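Local coordinates for protein leucine aminopeptidase 2, chloroplastic (PDB 5LHK) that probably removes unsubstituted N-terminal amino acids from peptides, as a manganese-binding metalloaminopeptidase of the M17 family, at residues A[174-179]-A[295-300]. Residues are numbered along the deposited sequence; the frame is centred on the assembly and turned at random.
Sequences AEATCL and LTALPR
The guanidinium of Arg300 takes the carboxylate of Glu175 at its edge, with OE2 lying in the guanidinium plane. NH1 makes a nearly straight bond of 2.7 Å to Glu175 OE2 (N-H...O 170°), while NH2 adds a weak, bent one to the same OE2 at 3.4 Å. Both nitrogens thus share one oxygen of the salt bridge, which NH1 meets from above the carboxylate plane; the two flat groups are turned 44° apart. Glu175 runs out extended beyond CG, whereas the Arg300 chain bends at chi3 (73°), and the two side chains cross at about a right angle on the exposed side of the contact, away from the manganese site. Deeper in, Ala176 and Ala297 mark the nearest backbone approach, their CB atoms 4.1 Å apart, and Val486 and Ile490 of helix 486-497 pack against this pair. Beside it, Leu179 CD2 and Thr296 OG1 meet tip to tip at 3.8 Å; the hydroxyl has its polar partner in Ala293 O, within its own helix. With the axes of 174-179 and 295-300 approaching to 9.4 Å, a small alanine interface under a surface salt bridge joins helices 164-185 and 286-301 as an antiparallel helix pair of the M17 catalytic domain.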
# COMPACT_ATOMS: atom_id res chain seq x y z
N ALA A 174 11.69 15.37 -39.22
CA ALA A 174 11.04 16.05 -38.11
C ALA A 174 9.52 16.08 -38.25
O ALA A 174 8.80 15.91 -37.25
CB ALA A 174 11.59 17.46 -37.95
N GLU A 175 9.05 16.30 -39.47
CA GLU A 175 7.61 16.26 -39.74
C GLU A 175 7.00 14.88 -39.44
O GLU A 175 5.90 14.79 -38.88
CB GLU A 175 7.31 16.68 -41.18
CG GLU A 175 7.45 18.19 -41.39
CD GLU A 175 7.42 18.60 -42.86
OE1 GLU A 175 7.92 19.70 -43.17
OE2 GLU A 175 6.91 17.83 -43.71
N ALA A 176 7.71 13.82 -39.83
CA ALA A 176 7.33 12.46 -39.47
C ALA A 176 7.30 12.27 -37.96
O ALA A 176 6.38 11.68 -37.42
CB ALA A 176 8.26 11.44 -40.11
N THR A 177 8.31 12.80 -37.27
CA THR A 177 8.32 12.74 -35.81
C THR A 177 7.08 13.43 -35.22
O THR A 177 6.42 12.87 -34.34
CB THR A 177 9.62 13.35 -35.25
OG1 THR A 177 10.72 12.69 -35.85
CG2 THR A 177 9.71 13.21 -33.75
N CYS A 178 6.76 14.61 -35.75
CA CYS A 178 5.60 15.36 -35.28
C CYS A 178 4.26 14.65 -35.56
O CYS A 178 3.33 14.74 -34.76
CB CYS A 178 5.61 16.78 -35.83
SG CYS A 178 6.96 17.72 -35.08
N LEU A 179 4.18 13.93 -36.67
CA LEU A 179 3.03 13.09 -36.94
C LEU A 179 2.86 12.06 -35.82
O LEU A 179 1.75 11.87 -35.33
CB LEU A 179 3.17 12.40 -38.30
CG LEU A 179 2.16 11.29 -38.62
CD1 LEU A 179 0.74 11.81 -38.57
CD2 LEU A 179 2.46 10.68 -39.97
N LEU A 295 7.31 5.04 -42.08
CA LEU A 295 6.82 4.64 -43.41
C LEU A 295 6.37 5.82 -44.27
O LEU A 295 6.62 5.82 -45.47
CB LEU A 295 5.73 3.57 -43.31
CG LEU A 295 6.30 2.14 -43.18
CD1 LEU A 295 5.32 1.21 -42.51
CD2 LEU A 295 6.73 1.56 -44.53
N THR A 296 5.75 6.84 -43.67
CA THR A 296 5.32 8.02 -44.43
C THR A 296 6.47 8.86 -44.97
O THR A 296 6.31 9.58 -45.94
CB THR A 296 4.38 8.98 -43.64
OG1 THR A 296 5.08 9.57 -42.53
CG2 THR A 296 3.12 8.25 -43.16
N ALA A 297 7.63 8.80 -44.31
CA ALA A 297 8.82 9.55 -44.74
C ALA A 297 9.60 8.89 -45.89
O ALA A 297 10.40 9.56 -46.54
CB ALA A 297 9.75 9.77 -43.55
N LEU A 298 9.40 7.60 -46.13
CA LEU A 298 10.24 6.87 -47.08
C LEU A 298 10.07 7.32 -48.54
O LEU A 298 11.07 7.44 -49.24
CB LEU A 298 10.04 5.35 -46.96
CG LEU A 298 10.36 4.72 -45.60
CD1 LEU A 298 10.23 3.20 -45.68
CD2 LEU A 298 11.74 5.11 -45.10
N PRO A 299 8.82 7.56 -49.00
CA PRO A 299 8.67 8.05 -50.38
C PRO A 299 9.37 9.39 -50.65
O PRO A 299 9.88 9.58 -51.73
CB PRO A 299 7.15 8.16 -50.55
CG PRO A 299 6.60 7.18 -49.58
CD PRO A 299 7.51 7.25 -48.40
N ARG A 300 9.43 10.28 -49.66
CA ARG A 300 10.14 11.56 -49.80
C ARG A 300 11.64 11.33 -50.00
O ARG A 300 12.26 11.98 -50.83
CB ARG A 300 9.93 12.45 -48.58
CG ARG A 300 8.46 12.69 -48.22
CD ARG A 300 8.30 13.45 -46.91
NE ARG A 300 8.65 14.86 -47.05
CZ ARG A 300 8.28 15.84 -46.22
NH1 ARG A 300 7.51 15.61 -45.15
NH2 ARG A 300 8.69 17.09 -46.46